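Local coordinates for cysteine desulfurase (PDB 5B89), which probably takes the sulfur from L-cysteine and passes it to a sulfur carrier, leaving L-alanine, with pyridoxal 5'-phosphate as cofactor, at residues T106-S109 / L110-A114; L139-Q142 / R143-T146; L247-E251 / E252-T256. One frame throughout, in Å; residues are numbered along the deposited sequence.

Overall arrangement
Contacts 1, 2 and 3 follow one another along the chain and all belong to the part built round the seven-stranded mixed sheet of this class-V aminotransferase fold. Contact 1 takes up the first three-quarters of helix 106-117, whose start holds the cofactor phosphate. Contact 2 is most of helix 139-148, which packs against it through Pro140, Trp141 and Arg143 on Asn111, Val113 and Ala114; the centres of contacts 1 and 2 lie about 12 Å apart. Contact 3, about 14 Å from contact 1 between centres, leaves strand 245-249, where Leu247 touches Ser109 and Val113. Contacts 2 and 3 do not meet. Contacts 1 and 2 both reach the second subunit, linking cofactor site and dimer interface.

Contact 1 of 3, residues T106-S109 / L110-A114; sequences TSES and LNLVA. With PLP (pyridoxal-5'-phosphate), chain G.
Asn111 folds back over the preceding turn of helix 106-117 and grips the carbonyl of Ser107. Its CB sits 3.5 Å from Ser107 O, and CG turns to the side of its own backbone N, chi1 -87°, which brings the amide round to the start of the helix. At the tip, ND2 gives Ser107 O an almost straight bond of 2.8 Å, with the oxygen lying in the amide plane, although the donor stands about 50° out of the carbonyl plane. Asn111 N reaches the same oxygen from the opposite face at 3.0 Å. ND2 also bonds Ile262 O of the second subunit, so one amide nitrogen serves two carbonyls. OD1, the other end of the amide, packs against Arg143 NH2 of helix 139-148. Replacing Asn111 by a leucine would probably leave Ser107 O with its backbone donor alone and deprive Ile262 O of the second subunit of this amide mate.

One turn of helix brings two more pairs together. Thr106 and Leu110 lie side by side, Thr106 CG2 3.7 Å from Leu110 CD1, and the same methyl of Thr106 rests 3.8 Å from PLP C6. The extended chain of Glu108 passes at a slant beside Leu112, whose CD1 is 3.9 Å from Glu108 OE2; the carboxylate itself is held by Lys104 of its own chain and Lys104 of the second subunit.

At the first turn, Ser107 binds the cofactor phosphate twice: N meets PLP O3P at 3.0 Å and OG meets it at 2.7 Å, while OG is also bonded to Ser136. Thr106 OG1 bonds Ser233, which also bonds the cofactor. Backbone and hydroxyl thus hold the anion at the N-terminal end of a helix, where the helix dipole would probably add to the attraction.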
loop_
_atom_site.group_PDB
_atom_site.type_symbol
_atom_site.label_atom_id
_atom_site.label_comp_id
_atom_site.label_asym_id
_atom_site.label_seq_id
_atom_site.Cartn_x
_atom_site.Cartn_y
_atom_site.Cartn_z
ATOM N N THR B 106 -1.559 8.799 -2.318
ATOM C CA THR B 106 -2.473 9.945 -2.017
ATOM C C THR B 106 -3.884 9.547 -2.188
ATOM O O THR B 106 -4.771 9.921 -1.432
ATOM C CB THR B 106 -2.159 11.146 -2.895
ATOM O OG1 THR B 106 -0.860 11.671 -2.603
ATOM C CG2 THR B 106 -3.141 12.228 -2.773
ATOM N N SER B 107 -4.157 8.762 -3.243
ATOM C CA SER B 107 -5.530 8.360 -3.579
ATOM C C SER B 107 -6.139 7.559 -2.392
ATOM O O SER B 107 -7.321 7.892 -1.979
ATOM C CB SER B 107 -5.570 7.517 -4.808
ATOM O OG SER B 107 -5.049 8.283 -5.918
ATOM N N GLU B 108 -5.421 6.597 -1.833
ATOM C CA GLU B 108 -5.880 5.871 -0.641
ATOM C C GLU B 108 -6.138 6.901 0.485
ATOM O O GLU B 108 -7.213 6.887 1.107
ATOM C CB GLU B 108 -4.947 4.776 -0.185
ATOM C CG GLU B 108 -5.444 4.042 1.047
ATOM C CD GLU B 108 -4.407 3.055 1.631
ATOM O OE1 GLU B 108 -3.607 2.509 0.876
ATOM O OE2 GLU B 108 -4.561 2.682 2.809
ATOM N N SER B 109 -5.162 7.795 0.749
ATOM C CA SER B 109 -5.348 8.763 1.814
ATOM C C SER B 109 -6.618 9.600 1.684
ATOM O O SER B 109 -7.397 9.711 2.677
ATOM C CB SER B 109 -4.187 9.718 1.825
ATOM O OG SER B 109 -2.959 9.073 2.127
ATOM N N LEU B 110 -6.921 10.089 0.485
ATOM C CA LEU B 110 -8.129 10.923 0.323
ATOM C C LEU B 110 -9.409 10.112 0.417
ATOM O O LEU B 110 -10.364 10.554 1.037
ATOM C CB LEU B 110 -8.087 11.656 -1.030
ATOM C CG LEU B 110 -6.975 12.698 -1.143
ATOM C CD1 LEU B 110 -6.758 13.155 -2.585
ATOM C CD2 LEU B 110 -7.164 13.925 -0.239
ATOM N N ASN B 111 -9.388 8.897 -0.081
ATOM C CA ASN B 111 -10.547 7.999 0.095
ATOM C C ASN B 111 -10.748 7.739 1.580
ATOM O O ASN B 111 -11.882 7.686 2.038
ATOM C CB ASN B 111 -10.348 6.665 -0.616
ATOM C CG ASN B 111 -10.793 6.734 -2.065
ATOM O OD1 ASN B 111 -11.950 6.408 -2.425
ATOM N ND2 ASN B 111 -9.882 7.121 -2.958
ATOM N N LEU B 112 -9.666 7.508 2.350
ATOM C CA LEU B 112 -9.804 7.272 3.803
ATOM C C LEU B 112 -10.425 8.460 4.490
ATOM O O LEU B 112 -11.206 8.254 5.443
ATOM C CB LEU B 112 -8.474 6.896 4.438
ATOM C CG LEU B 112 -7.872 5.576 3.990
ATOM C CD1 LEU B 112 -6.538 5.477 4.723
ATOM C CD2 LEU B 112 -8.799 4.416 4.240
ATOM N N VAL B 113 -10.089 9.657 4.092
ATOM C CA VAL B 113 -10.725 10.839 4.690
ATOM C C VAL B 113 -12.221 10.785 4.460
ATOM O O VAL B 113 -12.985 11.008 5.446
ATOM C CB VAL B 113 -10.122 12.169 4.205
ATOM C CG1 VAL B 113 -10.852 13.422 4.786
ATOM C CG2 VAL B 113 -8.642 12.246 4.485
ATOM N N ALA B 114 -12.618 10.596 3.222
ATOM C CA ALA B 114 -14.068 10.616 2.915
ATOM C C ALA B 114 -14.729 9.438 3.655
ATOM O O ALA B 114 -15.883 9.664 4.239
ATOM C CB ALA B 114 -14.287 10.486 1.409
HETATM N N1 PLP G . -3.589 14.435 -6.673
HETATM C C2 PLP G . -2.694 15.137 -7.422
HETATM C C2A PLP G . -2.739 16.648 -7.480
HETATM C C3 PLP G . -1.766 14.384 -8.163
HETATM O O3 PLP G . -0.848 15.033 -8.922
HETATM C C4 PLP G . -1.735 12.970 -8.047
HETATM C C4A PLP G . -0.708 12.182 -8.951
HETATM C C5 PLP G . -2.662 12.346 -7.173
HETATM C C6 PLP G . -3.610 13.082 -6.496
HETATM C C5A PLP G . -2.661 10.823 -7.084
HETATM O O4P PLP G . -1.417 10.387 -6.455
HETATM P P PLP G . -1.289 8.844 -6.401
HETATM O O1P PLP G . 0.033 8.640 -5.835
HETATM O O2P PLP G . -1.381 8.376 -7.855
HETATM O O3P PLP G . -2.403 8.316 -5.625
#

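Contact 2 of 3, residues L139-Q142 / R143-T146; sequences LPWQ and RLAT
Gln142 O takes two bonds from Thr146, four residues on in helix 139-148. Thr146 N and OG1 each lie 3.0 Å from Gln142 O and come to it from opposite faces of the carbonyl plane. With OG1 beside its own backbone N, chi1 -67°, the hydroxyl hangs back over the previous turn, and an exposed side chain finds its partner in the helix backbone.

A second carbonyl is shared through a water. Pro140 O receives Leu144 N at 3.1 Å and also a bond of 2.8 Å donated by a water to Pro140 O. Arg143 completes the bridge: its chain runs out straight and bends at chi3, 59°, so that NE gives a bond of 2.9 Å to the water oxygen, which lies at the edge of the guanidinium and in its plane. NH1 continues to Pro260 O of the second subunit.

On another side of the helix, Leu144 CD2 comes up to the edge of the Trp141 indole, 4.3 Å from Trp141 CE3, while Trp141 NE1 is tied to Asp137.

The helix is the crossover of a beta-alpha-beta unit between strands 126-129 and 151-154. Trp141 packs on Leu177 and Ala179 of strand 177-181 and, with Pro140, on Ala114 of helix 106-117, whereas Gln142 NE2 reaches carbonyls of Ser271 and Leu272 of the second subunit.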
loop_
_atom_site.group_PDB
_atom_site.type_symbol
_atom_site.label_atom_id
_atom_site.label_comp_id
_atom_site.label_asym_id
_atom_site.label_seq_id
_atom_site.Cartn_x
_atom_site.Cartn_y
_atom_site.Cartn_z
ATOM N N LEU B 139 -13.700 12.211 -7.015
ATOM C CA LEU B 139 -14.588 11.088 -6.921
ATOM C C LEU B 139 -15.013 10.737 -5.521
ATOM O O LEU B 139 -16.186 10.446 -5.306
ATOM C CB LEU B 139 -14.004 9.863 -7.650
ATOM C CG LEU B 139 -14.379 9.684 -9.100
ATOM C CD1 LEU B 139 -13.972 10.870 -9.928
ATOM C CD2 LEU B 139 -13.784 8.390 -9.623
ATOM N N PRO B 140 -14.095 10.677 -4.522
ATOM C CA PRO B 140 -14.613 10.361 -3.209
ATOM C C PRO B 140 -15.665 11.342 -2.720
ATOM O O PRO B 140 -16.584 10.905 -1.971
ATOM C CB PRO B 140 -13.336 10.322 -2.317
ATOM C CG PRO B 140 -12.231 10.046 -3.311
ATOM C CD PRO B 140 -12.635 10.820 -4.541
ATOM N N TRP B 141 -15.547 12.610 -3.055
ATOM C CA TRP B 141 -16.481 13.617 -2.602
ATOM C C TRP B 141 -17.771 13.491 -3.394
ATOM O O TRP B 141 -18.886 13.698 -2.815
ATOM C CB TRP B 141 -15.891 14.996 -2.716
ATOM C CG TRP B 141 -14.514 15.108 -2.058
ATOM C CD1 TRP B 141 -13.393 15.419 -2.731
ATOM C CD2 TRP B 141 -14.187 14.836 -0.743
ATOM N NE1 TRP B 141 -12.340 15.378 -1.877
ATOM C CE2 TRP B 141 -12.787 14.961 -0.667
ATOM C CE3 TRP B 141 -14.902 14.406 0.379
ATOM C CZ2 TRP B 141 -12.083 14.748 0.543
ATOM C CZ3 TRP B 141 -14.178 14.195 1.589
ATOM C CH2 TRP B 141 -12.814 14.400 1.622
ATOM N N GLN B 142 -17.665 13.183 -4.680
ATOM C CA GLN B 142 -18.872 12.910 -5.511
ATOM C C GLN B 142 -19.646 11.778 -5.020
ATOM O O GLN B 142 -20.912 11.859 -4.974
ATOM C CB GLN B 142 -18.468 12.670 -6.970
ATOM C CG GLN B 142 -18.012 13.901 -7.684
ATOM C CD GLN B 142 -17.514 13.567 -9.085
ATOM O OE1 GLN B 142 -16.921 12.494 -9.284
ATOM N NE2 GLN B 142 -17.676 14.454 -10.001
ATOM N N ARG B 143 -19.033 10.662 -4.675
ATOM C CA ARG B 143 -19.681 9.465 -4.134
ATOM C C ARG B 143 -20.356 9.822 -2.857
ATOM O O ARG B 143 -21.548 9.466 -2.660
ATOM C CB ARG B 143 -18.709 8.246 -3.986
ATOM C CG ARG B 143 -19.310 6.995 -3.426
ATOM C CD ARG B 143 -18.219 5.863 -3.324
ATOM N NE ARG B 143 -17.089 6.233 -2.497
ATOM C CZ ARG B 143 -15.965 5.518 -2.351
ATOM N NH1 ARG B 143 -15.859 4.372 -3.004
ATOM N NH2 ARG B 143 -14.965 5.999 -1.532
ATOM N N LEU B 144 -19.677 10.500 -1.951
ATOM C CA LEU B 144 -20.239 10.811 -0.594
ATOM C C LEU B 144 -21.458 11.693 -0.821
ATOM O O LEU B 144 -22.562 11.481 -0.220
ATOM C CB LEU B 144 -19.160 11.435 0.252
ATOM C CG LEU B 144 -19.382 11.639 1.732
ATOM C CD1 LEU B 144 -19.578 10.264 2.353
ATOM C CD2 LEU B 144 -18.150 12.320 2.320
ATOM N N ALA B 145 -21.330 12.692 -1.691
ATOM C CA ALA B 145 -22.438 13.659 -1.919
ATOM C C ALA B 145 -23.655 12.952 -2.537
ATOM O O ALA B 145 -24.811 13.277 -2.152
ATOM C CB ALA B 145 -22.002 14.826 -2.814
ATOM N N THR B 146 -23.437 12.011 -3.432
ATOM C CA THR B 146 -24.525 11.252 -4.089
ATOM C C THR B 146 -25.162 10.369 -3.035
ATOM O O THR B 146 -26.376 10.380 -2.913
ATOM C CB THR B 146 -24.001 10.355 -5.218
ATOM O OG1 THR B 146 -23.537 11.225 -6.205
ATOM C CG2 THR B 146 -25.056 9.491 -5.793
HETATM O O HOH W 1 -16.434 8.385 -0.699
#

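Contact 3 of 3, residues L247-E251 / E252-T256; sequences LYIRE and EFFDT
Arg250 and Glu252 reach out side by side and close a salt bridge in which Arg250 NH2 lies 2.8 Å from Glu252 OE2. The same carboxylate oxygen takes a weak, strongly bent bond from Arg250 NH1. The guanidinium and carboxylate planes stand 52° apart, and Glu252 CG sits over one guanidinium face, toward its rim. The arginine owes its hooked shape to a bend at chi3, 75°; NH2 has a second anionic partner in Asp228.

Two backbone bonds close the turn where the segments join. Arg250 O accepts Phe253 N at 2.8 Å and also lies in the plane of the Phe253 ring, at its edge. Glu251 O accepts Phe254 N at 3.0 Å, from above the carbonyl plane, and a water at 3.0 Å from this oxygen; that water in turn accepts from Asp255 N. Glu251 N is taken up by Glu99, and the Glu251 carboxylate by Lys96.

Phe254 lies flat against Glu251 in a CH-pi contact, Glu251 CA 3.6 Å from the centroid of the Phe254 ring and only 4° off its normal, with Glu251 CB over the same face. Ile249 CG2 touches this ring, 4.0 Å from Phe254 CD1, and passes 4.2 Å from Phe253 CB. Phe253 itself meets the ring of Phe229.

Both turn bonds run from residue i+3 back to residue i, the pattern of 3-10 turns. They bend the chain as it leaves strand 245-249, which lies between strands 100-103 and 229-233 of the seven-stranded sheet and runs antiparallel to both, the reversed strand characteristic of the large domain in fold-type I pyridoxal-phosphate enzymes.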
loop_
_atom_site.group_PDB
_atom_site.type_symbol
_atom_site.label_atom_id
_atom_site.label_comp_id
_atom_site.label_asym_id
_atom_site.label_seq_id
_atom_site.Cartn_x
_atom_site.Cartn_y
_atom_site.Cartn_z
ATOM N N LEU B 247 -1.103 10.107 5.100
ATOM C CA LEU B 247 -2.295 10.814 5.519
ATOM C C LEU B 247 -1.992 11.460 6.864
ATOM O O LEU B 247 -1.733 10.783 7.877
ATOM C CB LEU B 247 -3.506 9.945 5.604
ATOM C CG LEU B 247 -4.813 10.629 6.176
ATOM C CD1 LEU B 247 -5.168 11.756 5.316
ATOM C CD2 LEU B 247 -5.890 9.593 6.340
ATOM N N TYR B 248 -2.033 12.811 6.885
ATOM C CA TYR B 248 -2.012 13.553 8.133
ATOM C C TYR B 248 -3.380 13.786 8.613
ATOM O O TYR B 248 -4.267 14.187 7.861
ATOM C CB TYR B 248 -1.357 14.931 7.866
ATOM C CG TYR B 248 -1.585 16.028 8.911
ATOM C CD1 TYR B 248 -0.900 16.007 10.108
ATOM C CD2 TYR B 248 -2.522 16.964 8.699
ATOM C CE1 TYR B 248 -1.061 17.000 11.004
ATOM C CE2 TYR B 248 -2.719 17.949 9.606
ATOM C CZ TYR B 248 -1.999 17.932 10.758
ATOM O OH TYR B 248 -2.137 18.942 11.781
ATOM N N ILE B 249 -3.563 13.454 9.896
ATOM C CA ILE B 249 -4.820 13.660 10.650
ATOM C C ILE B 249 -4.539 14.495 11.840
ATOM O O ILE B 249 -3.834 14.102 12.779
ATOM C CB ILE B 249 -5.412 12.344 11.118
ATOM C CG1 ILE B 249 -5.643 11.349 9.958
ATOM C CG2 ILE B 249 -6.667 12.577 11.936
ATOM C CD1 ILE B 249 -6.011 9.962 10.390
ATOM N N ARG B 250 -5.016 15.758 11.827
ATOM C CA ARG B 250 -4.779 16.591 13.024
ATOM C C ARG B 250 -5.499 16.019 14.272
ATOM O O ARG B 250 -6.575 15.482 14.203
ATOM C CB ARG B 250 -5.359 17.984 12.660
ATOM C CG ARG B 250 -5.064 19.050 13.718
ATOM C CD ARG B 250 -5.103 20.483 13.264
ATOM N NE ARG B 250 -6.439 20.752 13.138
ATOM C CZ ARG B 250 -7.198 21.373 14.075
ATOM N NH1 ARG B 250 -6.722 21.629 15.312
ATOM N NH2 ARG B 250 -8.480 21.689 13.771
ATOM N N GLU B 251 -4.738 16.130 15.361
ATOM C CA GLU B 251 -5.142 15.451 16.580
ATOM C C GLU B 251 -6.527 15.764 17.099
ATOM O O GLU B 251 -7.195 14.940 17.710
ATOM C CB GLU B 251 -4.084 15.656 17.675
ATOM C CG GLU B 251 -3.910 17.023 18.189
ATOM C CD GLU B 251 -2.823 17.163 19.280
ATOM O OE1 GLU B 251 -2.417 16.147 19.851
ATOM O OE2 GLU B 251 -2.400 18.299 19.479
ATOM N N GLU B 252 -6.988 16.997 16.815
ATOM C CA GLU B 252 -8.311 17.283 17.150
ATOM C C GLU B 252 -9.388 16.417 16.559
ATOM O O GLU B 252 -10.535 16.337 17.057
ATOM C CB GLU B 252 -8.594 18.750 16.951
ATOM C CG GLU B 252 -9.394 19.132 15.774
ATOM C CD GLU B 252 -10.080 20.500 15.986
ATOM O OE1 GLU B 252 -11.310 20.657 15.695
ATOM O OE2 GLU B 252 -9.373 21.435 16.444
ATOM N N PHE B 253 -9.118 15.644 15.458
ATOM C CA PHE B 253 -10.011 14.707 14.891
ATOM C C PHE B 253 -9.859 13.276 15.299
ATOM O O PHE B 253 -10.620 12.442 14.824
ATOM C CB PHE B 253 -9.883 14.806 13.319
ATOM C CG PHE B 253 -10.329 16.152 12.840
ATOM C CD1 PHE B 253 -11.678 16.402 12.534
ATOM C CD2 PHE B 253 -9.418 17.179 12.804
ATOM C CE1 PHE B 253 -12.062 17.702 12.149
ATOM C CE2 PHE B 253 -9.841 18.439 12.453
ATOM C CZ PHE B 253 -11.127 18.669 12.137
ATOM N N PHE B 254 -8.975 12.988 16.266
ATOM C CA PHE B 254 -8.845 11.558 16.690
ATOM C C PHE B 254 -10.160 11.016 17.266
ATOM O O PHE B 254 -10.374 9.838 17.149
ATOM C CB PHE B 254 -7.726 11.435 17.671
ATOM C CG PHE B 254 -6.346 11.694 17.153
ATOM C CD1 PHE B 254 -6.011 11.770 15.758
ATOM C CD2 PHE B 254 -5.250 11.817 18.000
ATOM C CE1 PHE B 254 -4.693 11.889 15.383
ATOM C CE2 PHE B 254 -3.955 11.976 17.595
ATOM C CZ PHE B 254 -3.681 11.999 16.225
ATOM N N ASP B 255 -11.021 11.844 17.882
ATOM C CA ASP B 255 -12.318 11.338 18.484
ATOM C C ASP B 255 -13.476 11.381 17.492
ATOM O O ASP B 255 -14.594 11.129 17.856
ATOM C CB ASP B 255 -12.711 12.222 19.726
ATOM C CG ASP B 255 -11.823 11.972 20.944
ATOM O OD1 ASP B 255 -11.185 10.902 21.011
ATOM O OD2 ASP B 255 -11.739 12.870 21.822
ATOM N N THR B 256 -13.247 11.773 16.249
ATOM C CA THR B 256 -14.290 12.030 15.249
ATOM C C THR B 256 -14.047 11.005 14.078
ATOM O O THR B 256 -14.918 10.390 13.573
ATOM C CB THR B 256 -14.172 13.470 14.647
ATOM O OG1 THR B 256 -14.377 14.419 15.683
ATOM C CG2 THR B 256 -15.205 13.726 13.494
HETATM O O HOH W 2 -9.685 14.281 19.231
#